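Local coordinates for protein chitinase (Paenibacillus sp. FPU-7, PDB 5GZT) that probably hydrolyses internal beta-1,4 linkages between N-acetylglucosamine units in chitin and chitodextrins, using two family 18 glycosidase domains joined in one chain, at residues Ser179-Ser191 and Leu197-Asn209. Numbering follows the deposited sequence.
Sequences SSNPVVKLISTAS and LVLKFNAYGWDNN
V183 CG1 comes up to the rim of the Y204 ring, close to the plane of the ring, while the aliphatic part of K185 reaches it obliquely, bringing CD 3.4 Å from Y204 CE2. The second ring, F201, belongs to strand 197-203, which forms an antiparallel beta hairpin with strand 184-191, with a classic beta bulge at its middle; Y204 follows strand 197-203. K185 gets to Y204 with CG anti to its carbonyl carbon (chi1 -57°) and bends at chi3 and chi4, which carries its ammonium end away from the partner strand. V184 CG1 meets the F201 ring obliquely, 3.8 Å from F201 CD2, and L186 CD2 packs on F201 CB. The hairpin forms one edge of a four-stranded antiparallel sheet, where 197-203 also pairs with strand 239-243. V184, L186, T189, L197, L199, F201 and A203 share one face, and of these V184, L197, L199, F201 and A203 are buried. V184, L186 and L197 pack against side chains of strand 264-284, within this small beta domain next to the first family 18 barrel. K185, S188, A190, V198, K200 and N202 lie on the other face. There I187 lays CD1 3.2 Å from N202 ND2, and K200 CE comes within 3.4 Å of S188 OG. On the face of F201, T189 and L199 lie alongside each other with their ends in a common direction, T189 CG2 and L199 CD2 packed tightly at 3.5 Å. At the bulge, I187 N (3.0 Å) and S188 N (3.3 Å) both donate hydrogen bonds to K200 O. They approach from the same face of its carbonyl plane, I187 N tilted 28° from that plane and S188 N 26°.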
ATOM      1  N   SER B 179       5.493  36.593  32.381  1.00123.88           N
ATOM      2  CA  SER B 179       4.962  35.408  31.667  1.00121.14           C
ATOM      3  C   SER B 179       3.469  35.212  31.992  1.00117.46           C
ATOM      4  O   SER B 179       2.918  35.905  32.848  1.00120.83           O
ATOM      5  CB  SER B 179       5.749  34.135  32.047  1.00117.93           C
ATOM      6  OG  SER B 179       6.959  34.026  31.323  1.00119.61           O
ATOM      7  N   SER B 180       2.824  34.262  31.318  1.00109.66           N
ATOM      8  CA  SER B 180       1.388  34.005  31.508  1.00107.01           C
ATOM      9  C   SER B 180       0.801  33.063  30.479  1.00117.86           C
ATOM     10  O   SER B 180      -0.002  32.200  30.829  1.00125.58           O
ATOM     11  CB  SER B 180       0.565  35.303  31.453  1.00102.77           C
ATOM     12  OG  SER B 180       0.310  35.788  32.751  1.00102.49           O
ATOM     13  N   ASN B 181       1.177  33.258  29.212  1.00122.86           N
ATOM     14  CA  ASN B 181       0.429  32.717  28.068  1.00124.55           C
ATOM     15  C   ASN B 181       0.391  31.195  27.935  1.00124.83           C
ATOM     16  O   ASN B 181       1.381  30.520  28.255  1.00115.28           O
ATOM     17  CB  ASN B 181       0.975  33.291  26.751  1.00124.49           C
ATOM     18  CG  ASN B 181       0.615  34.748  26.553  1.00124.59           C
ATOM     19  OD1 ASN B 181      -0.487  35.180  26.895  1.00123.97           O
ATOM     20  ND2 ASN B 181       1.541  35.515  25.981  1.00124.40           N
ATOM     21  N   PRO B 182      -0.749  30.655  27.437  1.00123.95           N
ATOM     22  CA  PRO B 182      -0.794  29.236  27.066  1.00121.23           C
ATOM     23  C   PRO B 182       0.046  28.947  25.812  1.00112.83           C
ATOM     24  O   PRO B 182      -0.256  29.445  24.723  1.00105.00           O
ATOM     25  CB  PRO B 182      -2.290  28.962  26.830  1.00123.88           C
ATOM     26  CG  PRO B 182      -2.902  30.292  26.564  1.00124.56           C
ATOM     27  CD  PRO B 182      -2.058  31.322  27.257  1.00120.07           C
ATOM     28  N   VAL B 183       1.117  28.179  26.007  1.00111.03           N
ATOM     29  CA  VAL B 183       1.990  27.690  24.936  1.00102.85           C
ATOM     30  C   VAL B 183       1.729  26.186  24.815  1.00 98.00           C
ATOM     31  O   VAL B 183       1.633  25.502  25.844  1.00 91.69           O
ATOM     32  CB  VAL B 183       3.478  27.981  25.283  1.00100.69           C
ATOM     33  CG1 VAL B 183       4.455  27.189  24.408  1.00 97.91           C
ATOM     34  CG2 VAL B 183       3.755  29.476  25.190  1.00 96.33           C
ATOM     35  N   VAL B 184       1.594  25.686  23.576  1.00 92.86           N
ATOM     36  CA  VAL B 184       1.541  24.223  23.273  1.00 84.28           C
ATOM     37  C   VAL B 184       2.834  23.750  22.617  1.00 70.33           C
ATOM     38  O   VAL B 184       3.126  24.199  21.522  1.00 71.00           O
ATOM     39  CB  VAL B 184       0.389  23.870  22.286  1.00 83.84           C
ATOM     40  CG1 VAL B 184       0.455  22.387  21.879  1.00 79.75           C
ATOM     41  CG2 VAL B 184      -0.975  24.243  22.878  1.00 81.59           C
ATOM     42  N   LYS B 185       3.582  22.858  23.272  1.00 71.73           N
ATOM     43  CA  LYS B 185       4.717  22.119  22.649  1.00 77.35           C
ATOM     44  C   LYS B 185       4.387  20.649  22.250  1.00 76.88           C
ATOM     45  O   LYS B 185       4.041  19.825  23.106  1.00 64.25           O
ATOM     46  CB  LYS B 185       5.912  22.075  23.584  1.00 82.13           C
ATOM     47  CG  LYS B 185       6.404  23.443  24.027  1.00 97.68           C
ATOM     48  CD  LYS B 185       7.661  23.356  24.902  1.00102.57           C
ATOM     49  CE  LYS B 185       8.856  22.719  24.204  1.00103.02           C
ATOM     50  NZ  LYS B 185       9.093  23.285  22.844  1.00110.91           N
ATOM     51  N   LEU B 186       4.554  20.321  20.962  1.00 73.50           N
ATOM     52  CA  LEU B 186       4.392  18.938  20.441  1.00 71.72           C
ATOM     53  C   LEU B 186       5.549  18.054  20.900  1.00 71.17           C
ATOM     54  O   LEU B 186       6.700  18.429  20.706  1.00 69.23           O
ATOM     55  CB  LEU B 186       4.344  18.934  18.900  1.00 67.34           C
ATOM     56  CG  LEU B 186       3.267  19.843  18.257  1.00 64.96           C
ATOM     57  CD1 LEU B 186       3.206  19.780  16.730  1.00 60.77           C
ATOM     58  CD2 LEU B 186       1.890  19.589  18.863  1.00 60.54           C
ATOM     59  N   ILE B 187       5.247  16.915  21.532  1.00 67.70           N
ATOM     60  CA  ILE B 187       6.269  15.926  21.978  1.00 70.09           C
ATOM     61  C   ILE B 187       6.551  14.887  20.837  1.00 75.50           C
ATOM     62  O   ILE B 187       7.734  14.545  20.565  1.00 67.79           O
ATOM     63  CB  ILE B 187       5.831  15.232  23.327  1.00 70.59           C
ATOM     64  CG1 ILE B 187       6.134  16.127  24.571  1.00 78.14           C
ATOM     65  CG2 ILE B 187       6.456  13.845  23.526  1.00 61.41           C
ATOM     66  CD1 ILE B 187       7.495  15.915  25.272  1.00 75.63           C
ATOM     67  N   SER B 188       5.472  14.400  20.186  1.00 71.26           N
ATOM     68  CA  SER B 188       5.511  13.194  19.324  1.00 64.20           C
ATOM     69  C   SER B 188       4.128  12.693  18.928  1.00 62.98           C
ATOM     70  O   SER B 188       3.099  13.094  19.511  1.00 59.51           O
ATOM     71  CB  SER B 188       6.167  12.016  20.046  1.00 61.35           C
ATOM     72  OG  SER B 188       5.243  11.483  20.998  1.00 62.68           O
ATOM     73  N   THR B 189       4.137  11.758  17.966  1.00 57.94           N
ATOM     74  CA  THR B 189       2.942  11.067  17.464  1.00 54.65           C
ATOM     75  C   THR B 189       3.248   9.588  17.206  1.00 53.89           C
ATOM     76  O   THR B 189       4.378   9.227  16.869  1.00 47.91           O
ATOM     77  CB  THR B 189       2.531  11.582  16.074  1.00 55.47           C
ATOM     78  OG1 THR B 189       3.508  11.119  15.136  1.00 55.11           O
ATOM     79  CG2 THR B 189       2.461  13.126  16.034  1.00 57.33           C
ATOM     80  N   ALA B 190       2.196   8.779  17.273  1.00 50.57           N
ATOM     81  CA  ALA B 190       2.278   7.352  17.087  1.00 46.72           C
ATOM     82  C   ALA B 190       0.986   6.809  16.503  1.00 46.58           C
ATOM     83  O   ALA B 190      -0.112   7.422  16.641  1.00 43.83           O
ATOM     84  CB  ALA B 190       2.580   6.671  18.422  1.00 49.67           C
ATOM     85  N   SER B 191       1.109   5.636  15.857  1.00 41.67           N
ATOM     86  CA  SER B 191      -0.043   4.870  15.365  1.00 38.37           C
ATOM     87  C   SER B 191       0.038   3.474  15.968  1.00 36.53           C
ATOM     88  O   SER B 191       1.027   3.117  16.585  1.00 39.52           O
ATOM     89  CB  SER B 191      -0.023   4.810  13.823  1.00 41.99           C
ATOM     90  OG  SER B 191      -1.262   4.347  13.332  1.00 43.05           O
ATOM     91  N   LEU B 197      -4.591   7.204  15.837  1.00 52.67           N
ATOM     92  CA  LEU B 197      -3.647   8.272  15.897  1.00 51.14           C
ATOM     93  C   LEU B 197      -3.561   8.774  17.359  1.00 54.85           C
ATOM     94  O   LEU B 197      -4.592   9.007  18.013  1.00 53.07           O
ATOM     95  CB  LEU B 197      -4.115   9.375  14.965  1.00 49.27           C
ATOM     96  CG  LEU B 197      -3.163  10.531  14.737  1.00 53.38           C
ATOM     97  CD1 LEU B 197      -1.761  10.060  14.483  1.00 57.24           C
ATOM     98  CD2 LEU B 197      -3.626  11.404  13.579  1.00 55.05           C
ATOM     99  N   VAL B 198      -2.334   8.878  17.867  1.00 52.65           N
ATOM    100  CA  VAL B 198      -2.081   9.278  19.222  1.00 54.88           C
ATOM    101  C   VAL B 198      -1.204  10.510  19.122  1.00 61.45           C
ATOM    102  O   VAL B 198      -0.122  10.437  18.524  1.00 56.25           O
ATOM    103  CB  VAL B 198      -1.412   8.158  20.050  1.00 54.58           C
ATOM    104  CG1 VAL B 198      -0.996   8.661  21.429  1.00 52.69           C
ATOM    105  CG2 VAL B 198      -2.386   7.000  20.238  1.00 55.91           C
ATOM    106  N   LEU B 199      -1.693  11.631  19.686  1.00 62.88           N
ATOM    107  CA  LEU B 199      -0.961  12.913  19.707  1.00 60.89           C
ATOM    108  C   LEU B 199      -0.589  13.298  21.119  1.00 62.84           C
ATOM    109  O   LEU B 199      -1.479  13.524  21.944  1.00 62.37           O
ATOM    110  CB  LEU B 199      -1.823  14.002  19.123  1.00 57.93           C
ATOM    111  CG  LEU B 199      -2.071  13.791  17.651  1.00 65.45           C
ATOM    112  CD1 LEU B 199      -3.209  14.664  17.148  1.00 69.27           C
ATOM    113  CD2 LEU B 199      -0.782  14.052  16.879  1.00 68.12           C
ATOM    114  N   LYS B 200       0.714  13.352  21.389  1.00 64.95           N
ATOM    115  CA  LYS B 200       1.228  13.813  22.664  1.00 67.87           C
ATOM    116  C   LYS B 200       1.858  15.183  22.541  1.00 70.36           C
ATOM    117  O   LYS B 200       2.697  15.419  21.642  1.00 57.46           O
ATOM    118  CB  LYS B 200       2.280  12.867  23.237  1.00 72.02           C
ATOM    119  CG  LYS B 200       1.741  11.528  23.724  1.00 77.42           C
ATOM    120  CD  LYS B 200       2.703  10.819  24.682  1.00 76.90           C
ATOM    121  CE  LYS B 200       4.098  10.695  24.071  1.00 81.79           C
ATOM    122  NZ  LYS B 200       5.062   9.881  24.866  1.00 84.55           N
ATOM    123  N   PHE B 201       1.469  16.050  23.489  1.00 67.07           N
ATOM    124  CA  PHE B 201       1.982  17.423  23.614  1.00 69.75           C
ATOM    125  C   PHE B 201       2.012  17.888  25.081  1.00 76.18           C
ATOM    126  O   PHE B 201       1.166  17.478  25.907  1.00 70.51           O
ATOM    127  CB  PHE B 201       1.171  18.407  22.745  1.00 60.52           C
ATOM    128  CG  PHE B 201      -0.336  18.358  22.952  1.00 62.24           C
ATOM    129  CD1 PHE B 201      -1.113  17.349  22.387  1.00 64.33           C
ATOM    130  CD2 PHE B 201      -1.002  19.366  23.647  1.00 67.06           C
ATOM    131  CE1 PHE B 201      -2.514  17.323  22.540  1.00 66.68           C
ATOM    132  CE2 PHE B 201      -2.398  19.340  23.802  1.00 66.71           C
ATOM    133  CZ  PHE B 201      -3.157  18.316  23.257  1.00 66.12           C
ATOM    134  N   ASN B 202       3.026  18.704  25.395  1.00 83.75           N
ATOM    135  CA  ASN B 202       3.096  19.477  26.657  1.00 83.07           C
ATOM    136  C   ASN B 202       2.313  20.789  26.484  1.00 85.29           C
ATOM    137  O   ASN B 202       2.667  21.604  25.620  1.00 76.68           O
ATOM    138  CB  ASN B 202       4.552  19.772  27.067  1.00 80.58           C
ATOM    139  CG  ASN B 202       5.284  18.531  27.601  1.00 83.53           C
ATOM    140  OD1 ASN B 202       4.753  17.759  28.426  1.00 86.52           O
ATOM    141  ND2 ASN B 202       6.528  18.354  27.162  1.00 82.30           N
ATOM    142  N   ALA B 203       1.238  20.961  27.273  1.00 91.68           N
ATOM    143  CA  ALA B 203       0.403  22.183  27.255  1.00 99.88           C
ATOM    144  C   ALA B 203       0.628  23.009  28.527  1.00106.47           C
ATOM    145  O   ALA B 203       0.025  22.746  29.574  1.00118.02           O
ATOM    146  CB  ALA B 203      -1.081  21.849  27.085  1.00 96.31           C
ATOM    147  N   TYR B 204       1.508  24.002  28.420  1.00106.64           N
ATOM    148  CA  TYR B 204       1.705  24.982  29.479  1.00 95.77           C
ATOM    149  C   TYR B 204       0.444  25.859  29.542  1.00 95.60           C
ATOM    150  O   TYR B 204      -0.200  26.143  28.511  1.00 85.77           O
ATOM    151  CB  TYR B 204       2.967  25.814  29.240  1.00 98.51           C
ATOM    152  CG  TYR B 204       4.235  24.994  28.996  1.00109.24           C
ATOM    153  CD1 TYR B 204       4.566  23.900  29.816  1.00106.60           C
ATOM    154  CD2 TYR B 204       5.105  25.319  27.945  1.00111.22           C
ATOM    155  CE1 TYR B 204       5.716  23.161  29.594  1.00104.68           C
ATOM    156  CE2 TYR B 204       6.251  24.584  27.719  1.00111.73           C
ATOM    157  CZ  TYR B 204       6.552  23.510  28.544  1.00109.18           C
ATOM    158  OH  TYR B 204       7.693  22.786  28.324  1.00114.05           O
ATOM    159  N   GLY B 205       0.075  26.243  30.765  1.00 92.47           N
ATOM    160  CA  GLY B 205      -1.180  26.948  31.013  1.00 92.94           C
ATOM    161  C   GLY B 205      -2.393  26.083  30.737  1.00 84.59           C
ATOM    162  O   GLY B 205      -3.380  26.547  30.136  1.00 79.34           O
ATOM    163  N   TRP B 206      -2.316  24.821  31.163  1.00 83.23           N
ATOM    164  CA  TRP B 206      -3.424  23.901  30.982  1.00 88.43           C
ATOM    165  C   TRP B 206      -4.636  24.511  31.678  1.00 89.39           C
ATOM    166  O   TRP B 206      -4.644  24.611  32.905  1.00 81.27           O
ATOM    167  CB  TRP B 206      -3.120  22.492  31.555  1.00 88.70           C
ATOM    168  CG  TRP B 206      -4.288  21.530  31.361  1.00 85.90           C
ATOM    169  CD1 TRP B 206      -4.987  20.855  32.334  1.00 81.26           C
ATOM    170  CD2 TRP B 206      -4.915  21.198  30.116  1.00 85.49           C
ATOM    171  NE1 TRP B 206      -5.999  20.118  31.764  1.00 80.49           N
ATOM    172  CE2 TRP B 206      -5.968  20.301  30.406  1.00 85.98           C
ATOM    173  CE3 TRP B 206      -4.676  21.558  28.779  1.00 84.09           C
ATOM    174  CZ2 TRP B 206      -6.784  19.761  29.406  1.00 88.93           C
ATOM    175  CZ3 TRP B 206      -5.489  21.026  27.788  1.00 86.03           C
ATOM    176  CH2 TRP B 206      -6.534  20.133  28.105  1.00 81.25           C
ATOM    177  N   ASP B 207      -5.622  24.968  30.901  1.00 87.12           N
ATOM    178  CA  ASP B 207      -6.875  25.451  31.482  1.00 83.93           C
ATOM    179  C   ASP B 207      -8.013  24.571  31.011  1.00 85.31           C
ATOM    180  O   ASP B 207      -9.081  25.060  30.584  1.00 78.91           O
ATOM    181  CB  ASP B 207      -7.099  26.947  31.168  1.00 91.58           C
ATOM    182  CG  ASP B 207      -8.324  27.575  31.912  1.00 85.54           C
ATOM    183  OD1 ASP B 207      -8.678  27.128  33.032  1.00 64.17           O
ATOM    184  OD2 ASP B 207      -8.935  28.518  31.347  1.00 89.28           O
ATOM    185  N   ASN B 208      -7.787  23.257  31.109  1.00 81.19           N
ATOM    186  CA  ASN B 208      -8.847  22.303  30.906  1.00 76.91           C
ATOM    187  C   ASN B 208      -9.617  22.586  29.587  1.00 79.15           C
ATOM    188  O   ASN B 208     -10.861  22.532  29.530  1.00 70.75           O
ATOM    189  CB  ASN B 208      -9.767  22.360  32.128  1.00 80.60           C
ATOM    190  CG  ASN B 208     -10.617  21.126  32.273  1.00 80.69           C
ATOM    191  OD1 ASN B 208     -11.805  21.142  31.932  1.00 77.28           O
ATOM    192  ND2 ASN B 208     -10.014  20.035  32.760  1.00 79.34           N
ATOM    193  N   ASN B 209      -8.863  22.934  28.543  1.00 74.87           N
ATOM    194  CA  ASN B 209      -9.425  23.074  27.208  1.00 74.75           C
ATOM    195  C   ASN B 209      -8.307  23.038  26.171  1.00 79.58           C
ATOM    196  O   ASN B 209      -7.132  23.422  26.437  1.00 76.07           O
ATOM    197  CB  ASN B 209     -10.254  24.353  27.036  1.00 69.28           C
ATOM    198  CG  ASN B 209      -9.419  25.523  26.539  1.00 73.33           C
ATOM    199  OD1 ASN B 209      -8.393  25.869  27.133  1.00 83.03           O
ATOM    200  ND2 ASN B 209      -9.833  26.114  25.428  1.00 75.50           N
TER